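Local coordinates for protein leucine aminopeptidase 2, chloroplastic (Streptomyces sp. BC16019, PDB 5LHK) that probably removes unsubstituted N-terminal amino acids from peptides, as a manganese-binding metalloaminopeptidase of the M17 family, at residues 95-100 with 112-117; 241-246 with 309-314; 387-392 with 457-462. One frame throughout, in Å; residues are numbered along the deposited sequence.

Contact 1 of 3, residues 95-100 with 112-117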
loop_
_atom_site.group_PDB
_atom_site.type_symbol
_atom_site.label_atom_id
_atom_site.label_comp_id
_atom_site.label_asym_id
_atom_site.label_seq_id
_atom_site.Cartn_x
_atom_site.Cartn_y
_atom_site.Cartn_z
ATOM N N ALA A 95 -39.763 3.219 -12.990
ATOM C CA ALA A 95 -38.676 2.738 -13.854
ATOM C C ALA A 95 -39.099 2.604 -15.306
ATOM O O ALA A 95 -38.318 2.890 -16.205
ATOM C CB ALA A 95 -38.130 1.413 -13.336
ATOM N N ALA A 96 -40.331 2.167 -15.535
ATOM C CA ALA A 96 -40.850 2.042 -16.896
ATOM C C ALA A 96 -40.980 3.405 -17.582
ATOM O O ALA A 96 -40.722 3.528 -18.786
ATOM C CB ALA A 96 -42.183 1.308 -16.898
ATOM N N ALA A 97 -41.364 4.426 -16.809
ATOM C CA ALA A 97 -41.453 5.791 -17.321
ATOM C C ALA A 97 -40.083 6.321 -17.705
ATOM O O ALA A 97 -39.944 6.968 -18.745
ATOM C CB ALA A 97 -42.104 6.707 -16.291
ATOM N N ALA A 98 -39.076 6.046 -16.870
ATOM C CA ALA A 98 -37.691 6.441 -17.172
ATOM C C ALA A 98 -37.182 5.764 -18.445
ATOM O O ALA A 98 -36.559 6.405 -19.294
ATOM C CB ALA A 98 -36.764 6.115 -16.003
ATOM N N ALA A 99 -37.452 4.471 -18.579
ATOM C CA ALA A 99 -37.090 3.745 -19.796
ATOM C C ALA A 99 -37.801 4.317 -21.035
ATOM O O ALA A 99 -37.204 4.410 -22.105
ATOM C CB ALA A 99 -37.383 2.259 -19.643
ATOM N N SER A 100 -39.058 4.729 -20.882
ATOM C CA SER A 100 -39.803 5.346 -21.993
ATOM C C SER A 100 -39.146 6.621 -22.507
ATOM O O SER A 100 -38.922 6.752 -23.709
ATOM C CB SER A 100 -41.255 5.643 -21.595
ATOM O OG SER A 100 -41.886 4.466 -21.114
ATOM N N LEU A 112 -47.074 9.568 -22.382
ATOM C CA LEU A 112 -46.975 8.329 -21.632
ATOM C C LEU A 112 -48.363 7.911 -21.221
ATOM O O LEU A 112 -49.057 8.674 -20.536
ATOM C CB LEU A 112 -46.107 8.536 -20.395
ATOM C CG LEU A 112 -44.656 8.911 -20.721
ATOM C CD1 LEU A 112 -44.284 10.210 -20.061
ATOM C CD2 LEU A 112 -43.697 7.830 -20.289
ATOM N N ASP A 113 -48.777 6.729 -21.670
ATOM C CA ASP A 113 -50.043 6.122 -21.249
ATOM C C ASP A 113 -49.834 5.070 -20.159
ATOM O O ASP A 113 -50.788 4.367 -19.794
ATOM C CB ASP A 113 -50.763 5.492 -22.451
ATOM C CG ASP A 113 -51.278 6.522 -23.435
ATOM O OD1 ASP A 113 -51.052 7.730 -23.253
ATOM O OD2 ASP A 113 -51.930 6.126 -24.408
ATOM N N LEU A 114 -48.619 4.993 -19.607
ATOM C CA LEU A 114 -48.256 3.919 -18.687
ATOM C C LEU A 114 -49.198 3.804 -17.487
ATOM O O LEU A 114 -49.488 2.691 -17.042
ATOM C CB LEU A 114 -46.809 4.082 -18.175
ATOM C CG LEU A 114 -45.660 4.184 -19.185
ATOM C CD1 LEU A 114 -44.338 4.238 -18.445
ATOM C CD2 LEU A 114 -45.656 3.031 -20.160
ATOM N N ALA A 115 -49.681 4.941 -16.980
ATOM C CA ALA A 115 -50.530 4.953 -15.771
ATOM C C ALA A 115 -51.947 4.450 -16.008
ATOM O O ALA A 115 -52.674 4.249 -15.042
ATOM C CB ALA A 115 -50.573 6.347 -15.152
ATOM N N LEU A 116 -52.342 4.274 -17.275
ATOM C CA LEU A 116 -53.643 3.703 -17.642
ATOM C C LEU A 116 -53.643 2.173 -17.677
ATOM O O LEU A 116 -54.703 1.563 -17.789
ATOM C CB LEU A 116 -54.092 4.242 -19.004
ATOM C CG LEU A 116 -54.251 5.773 -19.110
ATOM C CD1 LEU A 116 -54.409 6.221 -20.557
ATOM C CD2 LEU A 116 -55.430 6.238 -18.274
ATOM N N ALA A 117 -52.472 1.545 -17.601
ATOM C CA ALA A 117 -52.398 0.088 -17.463
ATOM C C ALA A 117 -52.912 -0.310 -16.082
ATOM O O ALA A 117 -52.350 0.099 -15.069
ATOM C CB ALA A 117 -50.967 -0.400 -17.652
#

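Contact 2 of 3, residues 241-246 with 309-314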
loop_
_atom_site.group_PDB
_atom_site.type_symbol
_atom_site.label_atom_id
_atom_site.label_comp_id
_atom_site.label_asym_id
_atom_site.label_seq_id
_atom_site.Cartn_x
_atom_site.Cartn_y
_atom_site.Cartn_z
ATOM N N VAL A 241 -26.832 28.740 6.884
ATOM C CA VAL A 241 -28.108 29.180 6.330
ATOM C C VAL A 241 -29.248 28.491 7.074
ATOM O O VAL A 241 -29.206 27.265 7.286
ATOM C CB VAL A 241 -28.202 28.867 4.818
ATOM C CG1 VAL A 241 -29.492 29.423 4.217
ATOM C CG2 VAL A 241 -26.994 29.439 4.079
ATOM N N GLU A 242 -30.251 29.276 7.480
ATOM C CA GLU A 242 -31.511 28.730 8.006
ATOM C C GLU A 242 -32.659 29.065 7.066
ATOM O O GLU A 242 -32.779 30.201 6.615
ATOM C CB GLU A 242 -31.795 29.201 9.443
ATOM C CG GLU A 242 -31.038 28.339 10.439
ATOM C CD GLU A 242 -31.103 28.789 11.889
ATOM O OE1 GLU A 242 -31.562 29.900 12.212
ATOM O OE2 GLU A 242 -30.650 27.997 12.725
ATOM N N LEU A 243 -33.472 28.058 6.770
ATOM C CA LEU A 243 -34.627 28.163 5.865
ATOM C C LEU A 243 -35.845 27.790 6.651
ATOM O O LEU A 243 -35.825 26.764 7.310
ATOM C CB LEU A 243 -34.530 27.124 4.748
ATOM C CG LEU A 243 -33.899 27.477 3.426
ATOM C CD1 LEU A 243 -33.949 26.257 2.524
ATOM C CD2 LEU A 243 -34.643 28.638 2.798
ATOM N N THR A 244 -36.924 28.550 6.554
ATOM C CA THR A 244 -38.151 28.164 7.238
ATOM C C THR A 244 -39.353 28.190 6.297
ATOM O O THR A 244 -39.628 29.203 5.655
ATOM C CB THR A 244 -38.385 29.035 8.482
ATOM O OG1 THR A 244 -37.203 29.017 9.284
ATOM C CG2 THR A 244 -39.528 28.507 9.310
ATOM N N TYR A 245 -40.027 27.043 6.206
ATOM C CA TYR A 245 -41.358 26.936 5.639
ATOM C C TYR A 245 -42.366 27.063 6.781
ATOM O O TYR A 245 -42.392 26.235 7.689
ATOM C CB TYR A 245 -41.537 25.607 4.913
ATOM C CG TYR A 245 -42.961 25.316 4.493
ATOM C CD1 TYR A 245 -43.583 26.048 3.483
ATOM C CD2 TYR A 245 -43.690 24.305 5.109
ATOM C CE1 TYR A 245 -44.899 25.777 3.098
ATOM C CE2 TYR A 245 -44.996 24.027 4.740
ATOM C CZ TYR A 245 -45.601 24.761 3.735
ATOM O OH TYR A 245 -46.900 24.464 3.371
ATOM N N ASP A 246 -43.198 28.092 6.720
ATOM C CA ASP A 246 -44.053 28.456 7.844
ATOM C C ASP A 246 -45.429 28.866 7.332
ATOM O O ASP A 246 -45.750 30.040 7.364
ATOM C CB ASP A 246 -43.393 29.601 8.639
ATOM C CG ASP A 246 -43.947 29.745 10.051
ATOM O OD1 ASP A 246 -45.030 29.209 10.363
ATOM O OD2 ASP A 246 -43.276 30.390 10.880
ATOM N N GLY A 309 -34.998 24.383 7.960
ATOM C CA GLY A 309 -33.770 23.803 7.444
ATOM C C GLY A 309 -32.581 24.510 8.074
ATOM O O GLY A 309 -32.599 25.729 8.221
ATOM N N HIS A 310 -31.557 23.746 8.436
ATOM C CA HIS A 310 -30.341 24.257 9.067
ATOM C C HIS A 310 -29.188 23.700 8.251
ATOM O O HIS A 310 -28.999 22.464 8.208
ATOM C CB HIS A 310 -30.223 23.767 10.512
ATOM C CG HIS A 310 -31.442 24.007 11.343
ATOM N ND1 HIS A 310 -32.538 23.175 11.309
ATOM C CD2 HIS A 310 -31.727 24.962 12.256
ATOM C CE1 HIS A 310 -33.450 23.610 12.159
ATOM N NE2 HIS A 310 -32.982 24.693 12.749
ATOM N N LEU A 311 -28.439 24.591 7.594
ATOM C CA LEU A 311 -27.431 24.196 6.598
ATOM C C LEU A 311 -26.032 24.779 6.873
ATOM O O LEU A 311 -25.733 25.897 6.461
ATOM C CB LEU A 311 -27.869 24.631 5.198
ATOM C CG LEU A 311 -29.073 24.005 4.483
ATOM C CD1 LEU A 311 -29.278 22.526 4.785
ATOM C CD2 LEU A 311 -30.330 24.800 4.765
ATOM N N PRO A 312 -25.160 24.004 7.531
ATOM C CA PRO A 312 -23.765 24.427 7.631
ATOM C C PRO A 312 -23.010 24.112 6.338
ATOM O O PRO A 312 -23.078 22.981 5.852
ATOM C CB PRO A 312 -23.235 23.594 8.798
ATOM C CG PRO A 312 -24.031 22.337 8.737
ATOM C CD PRO A 312 -25.399 22.748 8.266
ATOM N N LEU A 313 -22.306 25.116 5.806
ATOM C CA LEU A 313 -21.636 25.030 4.510
ATOM C C LEU A 313 -20.159 25.379 4.665
ATOM O O LEU A 313 -19.822 26.427 5.204
ATOM C CB LEU A 313 -22.280 25.982 3.492
ATOM C CG LEU A 313 -23.806 26.022 3.449
ATOM C CD1 LEU A 313 -24.245 27.059 2.433
ATOM C CD2 LEU A 313 -24.393 24.674 3.095
ATOM N N ALA A 314 -19.283 24.498 4.187
ATOM C CA ALA A 314 -17.840 24.732 4.280
ATOM C C ALA A 314 -17.068 23.862 3.304
ATOM O O ALA A 314 -17.600 22.886 2.788
ATOM C CB ALA A 314 -17.354 24.479 5.699
#

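Contact 3 of 3, residues 387-392 with 457-462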
loop_
_atom_site.group_PDB
_atom_site.type_symbol
_atom_site.label_atom_id
_atom_site.label_comp_id
_atom_site.label_asym_id
_atom_site.label_seq_id
_atom_site.Cartn_x
_atom_site.Cartn_y
_atom_site.Cartn_z
ATOM N N GLY A 387 -29.158 3.672 1.957
ATOM C CA GLY A 387 -28.762 4.607 2.997
ATOM C C GLY A 387 -28.910 3.944 4.350
ATOM O O GLY A 387 -29.648 2.956 4.487
ATOM N N ALA A 388 -28.238 4.498 5.357
ATOM C CA ALA A 388 -28.423 4.042 6.732
ATOM C C ALA A 388 -29.329 5.004 7.497
ATOM O O ALA A 388 -29.180 6.224 7.379
ATOM C CB ALA A 388 -27.087 3.904 7.429
ATOM N N LEU A 389 -30.272 4.433 8.261
ATOM C CA LEU A 389 -31.163 5.187 9.138
ATOM C C LEU A 389 -30.839 4.848 10.595
ATOM O O LEU A 389 -30.766 3.659 10.966
ATOM C CB LEU A 389 -32.620 4.827 8.848
ATOM C CG LEU A 389 -33.654 5.246 9.897
ATOM C CD1 LEU A 389 -33.724 6.768 10.001
ATOM C CD2 LEU A 389 -35.008 4.645 9.581
ATOM N N PHE A 390 -30.653 5.892 11.404
ATOM C CA PHE A 390 -30.489 5.756 12.843
ATOM C C PHE A 390 -31.543 6.593 13.551
ATOM O O PHE A 390 -31.770 7.756 13.195
ATOM C CB PHE A 390 -29.119 6.249 13.290
ATOM C CG PHE A 390 -27.979 5.372 12.874
ATOM C CD1 PHE A 390 -27.338 5.572 11.659
ATOM C CD2 PHE A 390 -27.513 4.375 13.720
ATOM C CE1 PHE A 390 -26.269 4.768 11.285
ATOM C CE2 PHE A 390 -26.442 3.579 13.361
ATOM C CZ PHE A 390 -25.820 3.771 12.142
ATOM N N THR A 391 -32.180 5.990 14.556
ATOM C CA THR A 391 -33.027 6.720 15.501
ATOM C C THR A 391 -33.306 5.831 16.714
ATOM O O THR A 391 -33.469 4.628 16.557
ATOM C CB THR A 391 -34.364 7.177 14.866
ATOM O OG1 THR A 391 -35.190 7.807 15.862
ATOM C CG2 THR A 391 -35.138 5.999 14.248
ATOM N N PRO A 392 -33.363 6.411 17.929
ATOM C CA PRO A 392 -33.851 5.613 19.075
ATOM C C PRO A 392 -35.372 5.462 19.124
ATOM O O PRO A 392 -35.881 4.663 19.903
ATOM C CB PRO A 392 -33.352 6.395 20.287
ATOM C CG PRO A 392 -33.225 7.802 19.803
ATOM C CD PRO A 392 -32.896 7.747 18.338
ATOM N N PRO A 457 -37.264 13.950 19.809
ATOM C CA PRO A 457 -37.128 12.864 18.844
ATOM C C PRO A 457 -36.192 13.251 17.687
ATOM O O PRO A 457 -36.236 14.382 17.200
ATOM C CB PRO A 457 -38.558 12.657 18.335
ATOM C CG PRO A 457 -39.438 13.152 19.418
ATOM C CD PRO A 457 -38.680 14.273 20.073
ATOM N N TRP A 458 -35.347 12.313 17.275
ATOM C CA TRP A 458 -34.313 12.590 16.292
ATOM C C TRP A 458 -34.086 11.395 15.380
ATOM O O TRP A 458 -34.152 10.244 15.825
ATOM C CB TRP A 458 -33.026 13.002 17.017
ATOM C CG TRP A 458 -31.746 12.842 16.246
ATOM C CD1 TRP A 458 -31.268 13.666 15.267
ATOM C CD2 TRP A 458 -30.776 11.806 16.410
ATOM N NE1 TRP A 458 -30.056 13.204 14.809
ATOM C CE2 TRP A 458 -29.730 12.064 15.500
ATOM C CE3 TRP A 458 -30.685 10.683 17.244
ATOM C CZ2 TRP A 458 -28.605 11.236 15.400
ATOM C CZ3 TRP A 458 -29.571 9.861 17.141
ATOM C CH2 TRP A 458 -28.550 10.140 16.221
ATOM N N ALA A 459 -33.840 11.674 14.100
ATOM C CA ALA A 459 -33.417 10.637 13.162
ATOM C C ALA A 459 -32.237 11.138 12.356
ATOM O O ALA A 459 -32.148 12.329 12.064
ATOM C CB ALA A 459 -34.556 10.219 12.250
ATOM N N HIS A 460 -31.342 10.210 12.005
ATOM C CA HIS A 460 -30.128 10.513 11.256
ATOM C C HIS A 460 -30.080 9.636 10.016
ATOM O O HIS A 460 -30.215 8.416 10.120
ATOM C CB HIS A 460 -28.923 10.267 12.161
ATOM C CG HIS A 460 -27.622 10.082 11.442
ATOM N ND1 HIS A 460 -27.141 10.988 10.526
ATOM C CD2 HIS A 460 -26.680 9.118 11.547
ATOM C CE1 HIS A 460 -25.964 10.587 10.086
ATOM N NE2 HIS A 460 -25.662 9.454 10.688
ATOM N N LEU A 461 -29.898 10.271 8.856
ATOM C CA LEU A 461 -29.857 9.595 7.571
ATOM C C LEU A 461 -28.464 9.759 6.990
ATOM O O LEU A 461 -28.063 10.872 6.649
ATOM C CB LEU A 461 -30.878 10.196 6.608
ATOM C CG LEU A 461 -32.331 9.740 6.690
ATOM C CD1 LEU A 461 -32.855 9.818 8.101
ATOM C CD2 LEU A 461 -33.189 10.582 5.745
ATOM N N ASP A 462 -27.734 8.648 6.886
ATOM C CA ASP A 462 -26.378 8.627 6.344
ATOM C C ASP A 462 -26.474 8.081 4.928
ATOM O O ASP A 462 -26.798 6.921 4.738
ATOM C CB ASP A 462 -25.487 7.749 7.217
ATOM C CG ASP A 462 -24.006 7.864 6.880
ATOM O OD1 ASP A 462 -23.615 8.363 5.791
ATOM O OD2 ASP A 462 -23.218 7.430 7.741
#

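Contact 1 of 3, residues 95-100 with 112-117
Leu114 meets the helix segment 95-100 mainly through one branch, CD1, which lies 3.4 Å from Ala97 N and 3.6 Å from Ala96 C, so the methyl rests on the peptide link between the two alanines. The CB atoms of Ala96 and Ala97 are each 4.0 Å from that same CD1 and flank it. Ser100, one turn further on, adds its CB, which stands 3.5 Å from Leu112 CD2, while its OG approaches Leu114 CD1 at 3.6 Å. The hydroxyl is turned back on its own helix: with OG beside the backbone N (chi1 -55°), it donates to Ala96 O at 2.8 Å. Ala96 O also accepts Ser100 N, and the two donors reach it from opposite faces of the carbonyl plane. Behind this layer, Val131 of helix 124-139 touches Ala97, Leu112 and Leu114, and Val80 of strand 76-81 touches Ala96, Ser100 and Leu114. The contact thus packs helix 90-102 against the end of strand 109-112 and the 3-10 turn that follows, in the macro-type N-terminal domain. Chemically the join is apolar, and its one hydroxyl, bonded within its own helix, lies against leucine methyls with no partner required across the contact.

Contact 2 of 3, residues 241-246 with 309-314
Val241 and Leu311 form an antiparallel hydrogen-bonded pair, as do Leu243 and Gly309. The shortest of the four bonds runs from Gly309 N to Leu243 O, 2.6 Å with the donor in the carbonyl plane; its return, Leu243 N to Gly309 O, is 2.9 Å. Leu311 N meets Val241 O at 2.8 Å almost head-on to the carbonyl, whereas Val241 N lies 38° above the carbonyl plane of Leu311, 3.1 Å from its O. Between these pairs sits the non-hydrogen-bonded pair Glu242 and His310. Glu242 OE2 comes to the edge of the imidazole, 3.3 Å from His310 CD2, with carboxylate and ring planes 86° apart. This is a contact with a ring carbon; the same oxygen is held by Tyr240 OH and by a salt bridge to Arg356, and His310 ND1 bonds to Leu258 O. On the other face the packing is aliphatic: Val241 CG2 reaches Leu313 CD1 at 4.0 Å, and Leu243 CD1 is 4.5 Å from Leu311 CD2. Gly309 contributes no side chain beside Leu243. Strand 239-245 lies between strands 210-214 and 306-316 of the catalytic domain's mixed sheet, with helices 193-207 and 286-301 against the Val241, Leu243 and Leu311 face, and helix 345-358 against His310 on the other.

Contact 3 of 3, residues 387-392 with 457-462
Phe390 runs alongside His460, its partner in an antiparallel hydrogen-bonded pair. From the strand, Phe390 CB lies 4.0 Å from His460 O and about as far from His460 CD2; CG continues past that same imidazole carbon, and CD1 closes on it at 3.6 Å. The Phe390 side chain also touches Leu414 and Ala445 of helix 440-449. The two ring planes are only 22° apart, yet their centroids are separated by 5.7 Å, so the rings are slid past each other with little overlap. His460 ND1 is hydrogen-bonded to Asp370 OD1, and Trp458 NE1 to OD2 of the same carboxylate, which thus helps fix the rotation of both aromatic groups. The strands beneath are regular: Ala388 N to Asp462 O and the return Asp462 N to Ala388 O are both 2.9 Å, and Phe390 and His460 exchange the same pair of N-to-O bonds, all with the donor in the carbonyl plane. On the reverse face Leu389 CD1 meets Leu461 CD1 at 3.7 Å. Past the last bridge Thr391 OG1, placed anti to its own N (chi1 176°), donates to Trp458 O at 2.6 Å, extending the ladder, and is also hydrogen-bonded to Asp393 N; Pro392 CD then touches Trp458 CE3. At the far end Asp462 OD1 accepts from the backbone N atoms of Leu374 and Thr375, its side chain about 9 Å from a bound manganese ion. Such an antiparallel ladder, joined to the parallel strand 367-372, belongs to the mixed central sheet of the M17 catalytic domain, here near the metal site.

The three contacts follow one another along the chain, each closing before the next opens. Contact 1 stands apart in the N-terminal domain, its centre 36 Å from that of contact 2 and 33 Å from that of contact 3; it joins a helix to the end of a strand. Contacts 2 and 3 are antiparallel strand pairs in the same mixed sheet of the catalytic domain, with centres 19 Å apart. Strands 255-263 and 367-372 connect them, parallel to each other and to 306-316 and 458-462 respectively. That central strand 255-263 carries Lys261, a manganese ligand, and both Leu311 and Asp462 have side chains about 8 Å from its own. Contacts 2 and 3 therefore lie on either side of the strand that carries Lys261, while contact 1 is remote from it.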